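Local coordinates for response regulator receiver protein (PDB 4XLT) that probably acts as a phosphorylation-dependent switch in two-component signalling, taking a phosphoryl group from a histidine kinase onto a receiver-domain aspartate, at residues D5-D10 against T55-D60; R85-M90 against H108-L113; I91-D96 against L113-E118. All blocks are in the same frame, centred on the assembly; numbering follows the deposited sequence.

Interaction 1. Residues D5-D10 against T55-D60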
ATOM      1  N   ASP A   5      17.430   9.013   2.931  1.00 29.17           N
ATOM      2  CA  ASP A   5      17.480  10.159   2.040  1.00 28.47           C
ATOM      3  C   ASP A   5      16.408  11.156   2.457  1.00 32.17           C
ATOM      4  O   ASP A   5      15.357  10.770   2.971  1.00 29.44           O
ATOM      5  CB  ASP A   5      17.275   9.741   0.582  1.00 33.36           C
ATOM      6  CG  ASP A   5      18.408   8.883   0.053  1.00 37.24           C
ATOM      7  OD1 ASP A   5      19.485   8.856   0.687  1.00 32.87           O
ATOM      8  OD2 ASP A   5      18.223   8.245  -1.005  1.00 37.15           O
ATOM      9  N   PHE A   6      16.678  12.438   2.245  1.00 38.23           N
ATOM     10  CA  PHE A   6      15.698  13.469   2.547  1.00 24.82           C
ATOM     11  C   PHE A   6      15.374  14.300   1.318  1.00 26.78           C
ATOM     12  O   PHE A   6      16.263  14.757   0.602  1.00 25.49           O
ATOM     13  CB  PHE A   6      16.194  14.371   3.676  1.00 26.33           C
ATOM     14  CG  PHE A   6      15.842  13.871   5.049  1.00 29.95           C
ATOM     15  CD1 PHE A   6      16.501  12.782   5.592  1.00 34.54           C
ATOM     16  CD2 PHE A   6      14.855  14.494   5.797  1.00 25.29           C
ATOM     17  CE1 PHE A   6      16.187  12.322   6.859  1.00 37.10           C
ATOM     18  CE2 PHE A   6      14.532  14.039   7.063  1.00 25.84           C
ATOM     19  CZ  PHE A   6      15.199  12.951   7.595  1.00 37.53           C
ATOM     20  N   ILE A   7      14.082  14.479   1.079  1.00 24.26           N
ATOM     21  CA  ILE A   7      13.610  15.308  -0.015  1.00 21.09           C
ATOM     22  C   ILE A   7      12.771  16.446   0.544  1.00 20.29           C
ATOM     23  O   ILE A   7      11.758  16.214   1.200  1.00 20.76           O
ATOM     24  CB  ILE A   7      12.782  14.492  -1.020  1.00 26.18           C
ATOM     25  CG1 ILE A   7      13.641  13.381  -1.630  1.00 21.96           C
ATOM     26  CG2 ILE A   7      12.210  15.398  -2.103  1.00 19.44           C
ATOM     27  CD1 ILE A   7      12.882  12.450  -2.544  1.00 19.63           C
ATOM     28  N   ILE A   8      13.205  17.676   0.299  1.00 21.55           N
ATOM     29  CA  ILE A   8      12.457  18.839   0.755  1.00 21.00           C
ATOM     30  C   ILE A   8      11.774  19.508  -0.429  1.00 20.69           C
ATOM     31  O   ILE A   8      12.398  19.746  -1.464  1.00 21.87           O
ATOM     32  CB  ILE A   8      13.361  19.856   1.477  1.00 22.82           C
ATOM     33  CG1 ILE A   8      14.255  19.147   2.495  1.00 23.88           C
ATOM     34  CG2 ILE A   8      12.521  20.924   2.161  1.00 22.44           C
ATOM     35  CD1 ILE A   8      15.274  20.059   3.157  1.00 26.14           C
ATOM     36  N   VAL A   9      10.484  19.790  -0.273  1.00 29.15           N
ATOM     37  CA  VAL A   9       9.695  20.454  -1.305  1.00 19.51           C
ATOM     38  C   VAL A   9       9.089  21.729  -0.735  1.00 19.91           C
ATOM     39  O   VAL A   9       8.151  21.673   0.061  1.00 34.19           O
ATOM     40  CB  VAL A   9       8.571  19.544  -1.844  1.00 22.07           C
ATOM     41  CG1 VAL A   9       7.886  20.199  -3.035  1.00 18.77           C
ATOM     42  CG2 VAL A   9       9.124  18.181  -2.228  1.00 17.70           C
ATOM     43  N   ASP A  10       9.629  22.875  -1.137  1.00 32.23           N
ATOM     44  CA  ASP A  10       9.200  24.161  -0.593  1.00 29.22           C
ATOM     45  C   ASP A  10       9.353  25.267  -1.638  1.00 32.05           C
ATOM     46  O   ASP A  10      10.395  25.383  -2.284  1.00 25.48           O
ATOM     47  CB  ASP A  10      10.006  24.496   0.669  1.00 25.56           C
ATOM     48  CG  ASP A  10       9.340  25.560   1.538  1.00 34.77           C
ATOM     49  OD1 ASP A  10       8.697  26.486   0.996  1.00 26.55           O
ATOM     50  OD2 ASP A  10       9.470  25.468   2.776  1.00 39.40           O
ATOM     51  N   THR A  55      13.305   6.926   2.459  1.00 25.19           N
ATOM     52  CA  THR A  55      13.247   8.321   2.054  1.00 12.24           C
ATOM     53  C   THR A  55      12.206   9.108   2.840  1.00 20.20           C
ATOM     54  O   THR A  55      11.052   8.698   2.953  1.00 18.13           O
ATOM     55  CB  THR A  55      12.945   8.444   0.547  1.00 16.59           C
ATOM     56  OG1 THR A  55      13.993   7.812  -0.203  1.00 14.70           O
ATOM     57  CG2 THR A  55      12.837   9.904   0.135  1.00 12.09           C
ATOM     58  N   VAL A  56      12.631  10.240   3.388  1.00 22.64           N
ATOM     59  CA  VAL A  56      11.727  11.160   4.057  1.00 19.18           C
ATOM     60  C   VAL A  56      11.452  12.362   3.154  1.00 13.77           C
ATOM     61  O   VAL A  56      12.379  12.972   2.626  1.00 16.60           O
ATOM     62  CB  VAL A  56      12.305  11.640   5.406  1.00 20.30           C
ATOM     63  CG1 VAL A  56      11.357  12.624   6.076  1.00 12.75           C
ATOM     64  CG2 VAL A  56      12.575  10.456   6.317  1.00 13.07           C
ATOM     65  N   ILE A  57      10.179  12.693   2.972  1.00 14.13           N
ATOM     66  CA  ILE A  57       9.807  13.860   2.183  1.00 17.37           C
ATOM     67  C   ILE A  57       9.161  14.930   3.057  1.00 20.44           C
ATOM     68  O   ILE A  57       8.145  14.686   3.706  1.00 16.12           O
ATOM     69  CB  ILE A  57       8.843  13.495   1.042  1.00 19.31           C
ATOM     70  CG1 ILE A  57       9.491  12.474   0.103  1.00 24.66           C
ATOM     71  CG2 ILE A  57       8.435  14.746   0.276  1.00 14.92           C
ATOM     72  CD1 ILE A  57       8.656  12.136  -1.121  1.00 12.56           C
ATOM     73  N   LEU A  58       9.763  16.115   3.068  1.00 15.57           N
ATOM     74  CA  LEU A  58       9.212  17.251   3.795  1.00 17.19           C
ATOM     75  C   LEU A  58       8.523  18.196   2.820  1.00 19.60           C
ATOM     76  O   LEU A  58       9.170  18.844   1.998  1.00 21.67           O
ATOM     77  CB  LEU A  58      10.306  17.982   4.571  1.00 18.68           C
ATOM     78  CG  LEU A  58      11.160  17.116   5.499  1.00 17.31           C
ATOM     79  CD1 LEU A  58      12.138  17.981   6.278  1.00 19.61           C
ATOM     80  CD2 LEU A  58      10.290  16.295   6.442  1.00 15.72           C
ATOM     81  N   LEU A  59       7.202  18.259   2.914  1.00 19.86           N
ATOM     82  CA  LEU A  59       6.400  19.013   1.965  1.00 22.70           C
ATOM     83  C   LEU A  59       5.772  20.237   2.622  1.00 25.64           C
ATOM     84  O   LEU A  59       5.105  20.126   3.650  1.00 24.89           O
ATOM     85  CB  LEU A  59       5.318  18.113   1.371  1.00 21.71           C
ATOM     86  CG  LEU A  59       4.313  18.771   0.432  1.00 28.63           C
ATOM     87  CD1 LEU A  59       4.988  19.189  -0.861  1.00 27.36           C
ATOM     88  CD2 LEU A  59       3.152  17.828   0.165  1.00 24.75           C
ATOM     89  N   ASP A  60       5.992  21.409   2.033  1.00 29.42           N
ATOM     90  CA  ASP A  60       5.420  22.630   2.583  1.00 33.05           C
ATOM     91  C   ASP A  60       3.926  22.709   2.292  1.00 38.49           C
ATOM     92  O   ASP A  60       3.470  22.326   1.215  1.00 44.57           O
ATOM     93  CB  ASP A  60       6.129  23.866   2.031  1.00 40.29           C
ATOM     94  CG  ASP A  60       5.487  25.159   2.497  1.00 52.25           C
ATOM     95  OD1 ASP A  60       5.648  25.517   3.683  1.00 41.88           O
ATOM     96  OD2 ASP A  60       4.814  25.816   1.675  1.00 62.65           O
TER
HETATM   97  O   HOH W   1      15.713   8.705  -1.997  1.00 22.26           O
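Ile-7 and Leu-58 are joined through their backbones at the centre of the parallel sheet of a CheY-like receiver domain, where residues 5-9 run parallel to 55-60, their axes 17° apart. Leu-58 N donates to Ile-7 O at 2.7 Å, and Leu-58 O accepts Val-9 N at 2.8 Å, so both polar atoms of Leu-58 are satisfied in a buried place. Ile-7 and Val-9, branched at CB, favour the extended backbone, and their side chains help to fill one face of the sheet. On this face Ile-7 keeps CG1 beside its own N (chi1 -61°), which brings CD1 back to Thr-55 CG2 at 3.7 Å. Farther along, Val-9 and Leu-59 lie side by side, with Val-9 CB 3.7 Å from Leu-59 CD1; Leu-45 and Ala-41 of helix 38-46 cover this layer. On the other face, beneath helix 13-25, Val-56 CB stands over the Phe-6 ring in a CH-pi contact, 3.8 Å from its centroid, while Leu-58 CD1 lies at the ring edge. At the C-terminal end Asp-60 closes its strand and Asp-10 directly follows the other. Asp-60 is the predicted phosphorylation site, unmodified here, and Lys-115 forms salt bridges with it and with Asp-10. The two carboxylates are stacked, their planes 13° apart, with Asp-10 OD2 3.9 Å from Asp-60 OD1.

Interaction 2. Residues R85-M90 against H108-L113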
ATOM      1  N   ARG A  85       8.504   2.908   0.434  1.00 13.64           N
ATOM      2  CA  ARG A  85       9.873   3.235   0.824  1.00 17.82           C
ATOM      3  C   ARG A  85       9.968   4.675   1.307  1.00 27.05           C
ATOM      4  O   ARG A  85      11.054   5.171   1.615  1.00 21.00           O
ATOM      5  CB  ARG A  85      10.833   3.022  -0.351  1.00 20.88           C
ATOM      6  CG  ARG A  85      10.738   1.657  -1.017  1.00 23.88           C
ATOM      7  CD  ARG A  85      11.834   0.715  -0.544  1.00 34.79           C
ATOM      8  NE  ARG A  85      11.779   0.485   0.895  1.00 45.17           N
ATOM      9  CZ  ARG A  85      12.666   0.960   1.762  1.00 50.46           C
ATOM     10  NH1 ARG A  85      12.532   0.700   3.056  1.00 59.50           N
ATOM     11  NH2 ARG A  85      13.690   1.688   1.338  1.00 41.57           N
ATOM     12  N   ILE A  86       8.819   5.340   1.369  1.00 12.31           N
ATOM     13  CA  ILE A  86       8.770   6.768   1.647  1.00 11.86           C
ATOM     14  C   ILE A  86       7.868   7.085   2.840  1.00 12.96           C
ATOM     15  O   ILE A  86       6.826   6.455   3.028  1.00 17.00           O
ATOM     16  CB  ILE A  86       8.276   7.543   0.407  1.00 11.91           C
ATOM     17  CG1 ILE A  86       9.230   7.321  -0.767  1.00 13.48           C
ATOM     18  CG2 ILE A  86       8.122   9.030   0.709  1.00 11.94           C
ATOM     19  CD1 ILE A  86       8.754   7.919  -2.074  1.00 19.26           C
ATOM     20  N   ARG A  87       8.298   8.042   3.657  1.00 14.47           N
ATOM     21  CA  ARG A  87       7.459   8.614   4.704  1.00 10.92           C
ATOM     22  C   ARG A  87       7.304  10.108   4.444  1.00 11.18           C
ATOM     23  O   ARG A  87       8.279  10.858   4.486  1.00 18.43           O
ATOM     24  CB  ARG A  87       8.060   8.370   6.085  1.00 11.79           C
ATOM     25  CG  ARG A  87       8.334   6.910   6.393  1.00 22.90           C
ATOM     26  CD  ARG A  87       7.065   6.076   6.429  1.00 21.58           C
ATOM     27  NE  ARG A  87       7.362   4.685   6.756  1.00 26.02           N
ATOM     28  CZ  ARG A  87       7.504   3.718   5.856  1.00 25.19           C
ATOM     29  NH1 ARG A  87       7.358   3.984   4.563  1.00 11.68           N
ATOM     30  NH2 ARG A  87       7.782   2.482   6.248  1.00 20.39           N
ATOM     31  N   LEU A  88       6.075  10.534   4.170  1.00 18.27           N
ATOM     32  CA  LEU A  88       5.800  11.907   3.758  1.00 14.76           C
ATOM     33  C   LEU A  88       5.245  12.749   4.911  1.00 19.92           C
ATOM     34  O   LEU A  88       4.285  12.358   5.576  1.00 12.72           O
ATOM     35  CB  LEU A  88       4.826  11.903   2.576  1.00 11.49           C
ATOM     36  CG  LEU A  88       4.190  13.216   2.114  1.00 17.98           C
ATOM     37  CD1 LEU A  88       5.242  14.218   1.704  1.00 14.34           C
ATOM     38  CD2 LEU A  88       3.229  12.961   0.964  1.00 16.23           C
ATOM     39  N   PHE A  89       5.862  13.904   5.146  1.00 26.16           N
ATOM     40  CA  PHE A  89       5.431  14.798   6.217  1.00 14.98           C
ATOM     41  C   PHE A  89       5.101  16.185   5.684  1.00 20.56           C
ATOM     42  O   PHE A  89       5.764  16.692   4.778  1.00 17.72           O
ATOM     43  CB  PHE A  89       6.507  14.903   7.301  1.00 15.95           C
ATOM     44  CG  PHE A  89       6.790  13.605   7.994  1.00 15.08           C
ATOM     45  CD1 PHE A  89       7.698  12.704   7.463  1.00 14.37           C
ATOM     46  CD2 PHE A  89       6.138  13.277   9.171  1.00 15.67           C
ATOM     47  CE1 PHE A  89       7.950  11.500   8.098  1.00 14.15           C
ATOM     48  CE2 PHE A  89       6.387  12.077   9.807  1.00 15.27           C
ATOM     49  CZ  PHE A  89       7.294  11.189   9.270  1.00 14.62           C
HETATM   50  N   MSE A  90       4.069  16.793   6.255  1.00 25.06           N
HETATM   51  CA  MSE A  90       3.676  18.147   5.898  1.00 20.22           C
HETATM   52  C   MSE A  90       4.329  19.137   6.863  1.00 22.40           C
HETATM   53  O   MSE A  90       4.348  18.910   8.071  1.00 22.57           O
HETATM   54  CB  MSE A  90       2.149  18.280   5.923  1.00 20.96           C
HETATM   55  CG  MSE A  90       1.605  19.588   5.366  1.00 34.68           C
HETATM   56 SE   MSE A  90       1.574  19.651   3.417  1.00 86.77          SE
HETATM   57  CE  MSE A  90       0.025  18.517   3.096  1.00 36.98           C
ATOM     58  N   HIS A 108      -1.546   9.819   2.815  1.00 11.84           N
ATOM     59  CA  HIS A 108      -0.132   9.935   2.479  1.00 17.22           C
ATOM     60  C   HIS A 108       0.605  10.875   3.423  1.00 14.27           C
ATOM     61  O   HIS A 108       1.821  10.768   3.585  1.00 11.51           O
ATOM     62  CB  HIS A 108       0.027  10.401   1.035  1.00 19.41           C
ATOM     63  CG  HIS A 108      -0.737   9.568   0.054  1.00 23.90           C
ATOM     64  ND1 HIS A 108      -0.425   8.251  -0.202  1.00 11.55           N
ATOM     65  CD2 HIS A 108      -1.808   9.862  -0.721  1.00 13.98           C
ATOM     66  CE1 HIS A 108      -1.268   7.770  -1.099  1.00 18.09           C
ATOM     67  NE2 HIS A 108      -2.117   8.728  -1.430  1.00 18.51           N
ATOM     68  N   ILE A 109      -0.131  11.791   4.046  1.00 13.87           N
ATOM     69  CA  ILE A 109       0.460  12.689   5.030  1.00 13.02           C
ATOM     70  C   ILE A 109       0.468  12.041   6.409  1.00 19.62           C
ATOM     71  O   ILE A 109      -0.572  11.907   7.053  1.00 13.56           O
ATOM     72  CB  ILE A 109      -0.286  14.029   5.114  1.00 21.43           C
ATOM     73  CG1 ILE A 109      -0.316  14.713   3.744  1.00 16.09           C
ATOM     74  CG2 ILE A 109       0.371  14.926   6.155  1.00 23.01           C
ATOM     75  CD1 ILE A 109       1.058  15.039   3.202  1.00 36.12           C
ATOM     76  N   ILE A 110       1.651  11.638   6.854  1.00 14.08           N
ATOM     77  CA  ILE A 110       1.794  10.983   8.144  1.00 12.44           C
ATOM     78  C   ILE A 110       1.481  11.936   9.289  1.00 17.69           C
ATOM     79  O   ILE A 110       0.688  11.619  10.176  1.00 17.74           O
ATOM     80  CB  ILE A 110       3.207  10.421   8.325  1.00 12.06           C
ATOM     81  CG1 ILE A 110       3.420   9.250   7.367  1.00 10.79           C
ATOM     82  CG2 ILE A 110       3.434   9.989   9.772  1.00 13.27           C
ATOM     83  CD1 ILE A 110       4.742   8.563   7.531  1.00 25.43           C
ATOM     84  N   GLN A 111       2.105  13.107   9.261  1.00 15.16           N
ATOM     85  CA  GLN A 111       1.937  14.074  10.332  1.00 17.39           C
ATOM     86  C   GLN A 111       2.302  15.476   9.868  1.00 29.15           C
ATOM     87  O   GLN A 111       3.200  15.658   9.045  1.00 17.88           O
ATOM     88  CB  GLN A 111       2.786  13.676  11.541  1.00 18.26           C
ATOM     89  CG  GLN A 111       2.575  14.546  12.763  1.00 30.22           C
ATOM     90  CD  GLN A 111       3.301  14.021  13.982  1.00 31.68           C
ATOM     91  OE1 GLN A 111       3.510  12.816  14.123  1.00 35.68           O
ATOM     92  NE2 GLN A 111       3.696  14.925  14.869  1.00 34.39           N
ATOM     93  N   LEU A 112       1.591  16.465  10.396  1.00 30.67           N
ATOM     94  CA  LEU A 112       1.895  17.858  10.121  1.00 29.42           C
ATOM     95  C   LEU A 112       2.906  18.386  11.135  1.00 30.99           C
ATOM     96  O   LEU A 112       2.648  18.390  12.336  1.00 41.40           O
ATOM     97  CB  LEU A 112       0.614  18.692  10.147  1.00 30.68           C
ATOM     98  CG  LEU A 112       0.760  20.211  10.072  1.00 38.17           C
ATOM     99  CD1 LEU A 112       1.581  20.621   8.860  1.00 31.55           C
ATOM    100  CD2 LEU A 112      -0.616  20.856  10.037  1.00 48.57           C
ATOM    101  N   LEU A 113       4.061  18.822  10.642  1.00 31.45           N
ATOM    102  CA  LEU A 113       5.114  19.355  11.500  1.00 31.55           C
ATOM    103  C   LEU A 113       5.191  20.876  11.399  1.00 37.56           C
ATOM    104  O   LEU A 113       5.000  21.440  10.323  1.00 44.02           O
ATOM    105  CB  LEU A 113       6.459  18.731  11.133  1.00 25.30           C
ATOM    106  CG  LEU A 113       6.435  17.204  11.085  1.00 39.56           C
ATOM    107  CD1 LEU A 113       7.755  16.643  10.574  1.00 21.76           C
ATOM    108  CD2 LEU A 113       6.098  16.642  12.458  1.00 33.51           C
TER
HETATM  109  O   HOH W   2       3.882   8.914   3.857  1.00 14.12           O
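Met-90, a selenomethionine in this crystal, meets the neighbouring strand with both ends of its side chain. Its CG lies 3.6 Å from Leu-112 CD1; the chain then bends at chi2 and chi3 and brings CE to Ile-109 CD1, also at 3.6 Å. A flexible, unbranched residue suits this place because it can bend from Leu-112 at its base to Ile-109 at its tip. Leu-88 reaches the same isoleucine methyl with CD2. Phe-89 works on the other side of the strand, where CE2 touches Ile-110 CG2 at 3.6 Å and CB touches Leu-113 CD1.

These side chains are set by a backbone ladder that is not quite regular. Ile-110 N donates to Leu-88 O, but Met-90 N goes to Gln-111 O, one residue farther than an even parallel register would take it, and Leu-113 N then closes on Met-90 O at 2.6 Å. The shift falls at Ile-110, whose backbone is helical (phi -67°, psi -51°). The two strands are the arms of a beta-alpha-beta unit connected through helix 97-105, and strand 109-114 is outermost in the sheet within this chain. Near this irregular step a water bridges the gap, donating to His-108 O at 2.8 Å and accepting from Leu-88 N.

Farther out, Arg-87 lays its CD against Ile-110 CD1 at 3.6 Å. Its chain bends at chi2; NE bonds to Trp-129 O, and NH1 to Ala-84 O and to Ile-86 O, standing above the carbonyl plane of Ile-86. Tyr-75 and Phe-69 of helix 68-75 cover Leu-88 and Met-90; Leu-125 of helix 119-129 packs on Phe-89. Pro-79 of the second subunit touches Ile-110.

Interaction 3. Residues I91-D96 against L113-E118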
ATOM      1  N   ILE A  91       4.880  20.223   6.335  1.00 24.50           N
ATOM      2  CA  ILE A  91       5.480  21.244   7.190  1.00 27.15           C
ATOM      3  C   ILE A  91       4.880  22.615   6.903  1.00 39.84           C
ATOM      4  O   ILE A  91       4.545  22.929   5.760  1.00 39.54           O
ATOM      5  CB  ILE A  91       7.014  21.316   7.024  1.00 34.84           C
ATOM      6  CG1 ILE A  91       7.388  21.579   5.562  1.00 27.79           C
ATOM      7  CG2 ILE A  91       7.671  20.036   7.534  1.00 25.10           C
ATOM      8  CD1 ILE A  91       8.871  21.778   5.333  1.00 31.99           C
ATOM      9  N   SER A  92       4.740  23.425   7.946  1.00 44.73           N
ATOM     10  CA  SER A  92       4.146  24.749   7.802  1.00 57.01           C
ATOM     11  C   SER A  92       4.457  25.653   8.990  1.00 63.81           C
ATOM     12  O   SER A  92       4.659  25.179  10.110  1.00 54.27           O
ATOM     13  CB  SER A  92       2.631  24.635   7.625  1.00 55.35           C
ATOM     14  OG  SER A  92       2.048  25.908   7.417  1.00 63.18           O
ATOM     15  N   SER A  93       4.491  26.958   8.734  1.00 73.62           N
ATOM     16  CA  SER A  93       4.698  27.948   9.786  1.00 87.00           C
ATOM     17  C   SER A  93       3.389  28.243  10.512  1.00 90.87           C
ATOM     18  O   SER A  93       3.375  28.453  11.725  1.00 91.02           O
ATOM     19  CB  SER A  93       5.282  29.236   9.204  1.00 94.31           C
ATOM     20  OG  SER A  93       6.548  29.001   8.616  1.00 96.56           O
ATOM     21  N   THR A  94       2.294  28.261   9.758  1.00 93.74           N
ATOM     22  CA  THR A  94       0.967  28.468  10.328  1.00 96.37           C
ATOM     23  C   THR A  94       0.248  27.132  10.486  1.00 87.43           C
ATOM     24  O   THR A  94       0.270  26.297   9.583  1.00 83.99           O
ATOM     25  CB  THR A  94       0.112  29.406   9.455  1.00101.43           C
ATOM     26  OG1 THR A  94      -0.184  28.766   8.207  1.00102.08           O
ATOM     27  CG2 THR A  94       0.847  30.712   9.190  1.00100.87           C
ATOM     28  N   VAL A  95      -0.391  26.933  11.634  1.00 89.21           N
ATOM     29  CA  VAL A  95      -1.061  25.667  11.914  1.00 87.38           C
ATOM     30  C   VAL A  95      -2.404  25.856  12.618  1.00 93.64           C
ATOM     31  O   VAL A  95      -2.481  25.832  13.848  1.00 88.65           O
ATOM     32  CB  VAL A  95      -0.175  24.746  12.777  1.00 82.16           C
ATOM     33  N   ASP A  96      -3.457  26.043  11.827  1.00 97.18           N
ATOM     34  CA  ASP A  96      -4.817  26.098  12.353  1.00100.30           C
ATOM     35  C   ASP A  96      -5.396  24.690  12.404  1.00 96.89           C
ATOM     36  O   ASP A  96      -4.975  23.815  11.647  1.00 93.64           O
ATOM     37  CB  ASP A  96      -5.697  27.010  11.496  1.00102.58           C
ATOM     38  N   LEU A 113       4.061  18.822  10.642  1.00 31.45           N
ATOM     39  CA  LEU A 113       5.114  19.355  11.500  1.00 31.55           C
ATOM     40  C   LEU A 113       5.191  20.876  11.399  1.00 37.56           C
ATOM     41  O   LEU A 113       5.000  21.440  10.323  1.00 44.02           O
ATOM     42  CB  LEU A 113       6.459  18.731  11.133  1.00 25.30           C
ATOM     43  CG  LEU A 113       6.435  17.204  11.085  1.00 39.56           C
ATOM     44  CD1 LEU A 113       7.755  16.643  10.574  1.00 21.76           C
ATOM     45  CD2 LEU A 113       6.098  16.642  12.458  1.00 33.51           C
ATOM     46  N   PRO A 114       5.465  21.546  12.524  1.00 41.56           N
ATOM     47  CA  PRO A 114       5.551  23.010  12.528  1.00 46.71           C
ATOM     48  C   PRO A 114       6.896  23.531  12.021  1.00 50.96           C
ATOM     49  O   PRO A 114       7.900  22.819  12.091  1.00 45.49           O
ATOM     50  CB  PRO A 114       5.354  23.361  14.004  1.00 50.69           C
ATOM     51  CG  PRO A 114       5.921  22.188  14.731  1.00 53.94           C
ATOM     52  CD  PRO A 114       5.630  20.978  13.876  1.00 46.66           C
ATOM     53  N   LYS A 115       6.900  24.758  11.507  1.00 53.82           N
ATOM     54  CA  LYS A 115       8.136  25.450  11.151  1.00 52.70           C
ATOM     55  C   LYS A 115       8.549  26.399  12.272  1.00 54.94           C
ATOM     56  O   LYS A 115       7.703  27.077  12.854  1.00 60.17           O
ATOM     57  CB  LYS A 115       7.976  26.231   9.847  1.00 53.14           C
ATOM     58  CG  LYS A 115       8.055  25.396   8.582  1.00 51.45           C
ATOM     59  CD  LYS A 115       8.060  26.305   7.364  1.00 57.02           C
ATOM     60  CE  LYS A 115       8.257  25.532   6.073  1.00 47.64           C
ATOM     61  NZ  LYS A 115       8.355  26.463   4.914  1.00 41.81           N
ATOM     62  N   PRO A 116       9.856  26.455  12.580  1.00 57.86           N
ATOM     63  CA  PRO A 116      10.917  25.673  11.936  1.00 52.98           C
ATOM     64  C   PRO A 116      10.944  24.228  12.422  1.00 48.68           C
ATOM     65  O   PRO A 116      10.375  23.919  13.467  1.00 53.00           O
ATOM     66  CB  PRO A 116      12.189  26.412  12.352  1.00 60.41           C
ATOM     67  CG  PRO A 116      11.850  26.978  13.689  1.00 69.01           C
ATOM     68  CD  PRO A 116      10.391  27.358  13.615  1.00 68.87           C
ATOM     69  N   LEU A 117      11.600  23.360  11.663  1.00 46.01           N
ATOM     70  CA  LEU A 117      11.639  21.938  11.981  1.00 44.00           C
ATOM     71  C   LEU A 117      12.410  21.649  13.268  1.00 48.35           C
ATOM     72  O   LEU A 117      13.546  22.095  13.436  1.00 51.36           O
ATOM     73  CB  LEU A 117      12.264  21.166  10.822  1.00 39.87           C
ATOM     74  CG  LEU A 117      12.101  19.652  10.846  1.00 44.83           C
ATOM     75  CD1 LEU A 117      10.628  19.293  10.790  1.00 50.31           C
ATOM     76  CD2 LEU A 117      12.856  19.031   9.686  1.00 45.30           C
ATOM     77  N   GLU A 118      11.785  20.906  14.176  1.00 46.35           N
ATOM     78  CA  GLU A 118      12.464  20.464  15.391  1.00 59.90           C
ATOM     79  C   GLU A 118      13.157  19.130  15.143  1.00 52.81           C
ATOM     80  O   GLU A 118      12.511  18.083  15.102  1.00 48.54           O
ATOM     81  CB  GLU A 118      11.487  20.342  16.564  1.00 73.66           C
ATOM     82  CG  GLU A 118      11.034  21.670  17.159  1.00 85.83           C
ATOM     83  CD  GLU A 118       9.888  22.298  16.393  1.00 94.79           C
ATOM     84  OE1 GLU A 118       9.240  21.586  15.595  1.00 98.69           O
ATOM     85  OE2 GLU A 118       9.632  23.506  16.591  1.00 97.49           O
TER
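Ile-91 pairs with Leu-113, and Ser-92 with Pro-114, as the last parallel bridges before the two chains part. Leu-113 O accepts Ser-92 N at 3.1 Å and also meets the CA-H of Ile-91. One step on, Lys-115 N donates to Ser-92 O at 2.7 Å, a bent bond (137° at the hydrogen) whose donor stands well above the carbonyl plane, as the strands give way to loops. Pro-114 fits between these two bonds because it lies at a position whose nitrogen faces away from the neighbouring strand, so no bond of this ladder is lost.

Of the residues here Lys-115 buries the most surface. Its chain is extended beyond CG and runs past the end of the neighbouring strand: CD passes 3.3 Å from Ser-93 OG, and CE lies 3.9 Å from Ile-91 CD1. Ile-91 holds CG1 between its backbone N and carbonyl carbon (chi1 57°), and this sends CD1 to the lysine while CG2 turns to Leu-113 CB at 4.0 Å.

These loops border the acidic pocket of the receiver fold. As in CheY relatives, a lysine just after the last strand of the domain is followed by a cis-proline, here Pro-116, and Ser-92 occupies what is probably the place of the conserved switch hydroxyl. Lys-115 NZ makes salt bridges with Asp-10, Asp-15 and Asp-60. A leucine in its place has no ammonium group, and these three carboxylates would probably be left without the cation that bridges them.

Ser-92 OG is hydrogen-bonded to Gln-62. Beyond the cis peptide Leu-117 turns back into the core, with CD1 4.5 Å from Ile-91 CG2 and with Leu-122 of helix 119-129 and Leu-23 of helix 13-25 beside it.

Overall arrangement
Interaction 1 lies near the middle of the domain, interaction 2 toward the edge of the same sheet, and interaction 3 at the ends of the strands, partly buried. Strands 54-60 and 86-92 are neighbours, so Ile-57 and Leu-59 probably bond with Phe-89 and carry interaction 1 into interaction 2. Interactions 2 and 3 follow one strand pair and share Leu-113. The chemistry shifts accordingly: regular hydrogen bonds and aliphatic layers at the centre, an irregular register with a bridging water and a subunit contact at the edge, and polar loops at the tip. There Lys-115 NZ of interaction 3 meets Asp-10 OD2 of interaction 1 at 2.6 Å.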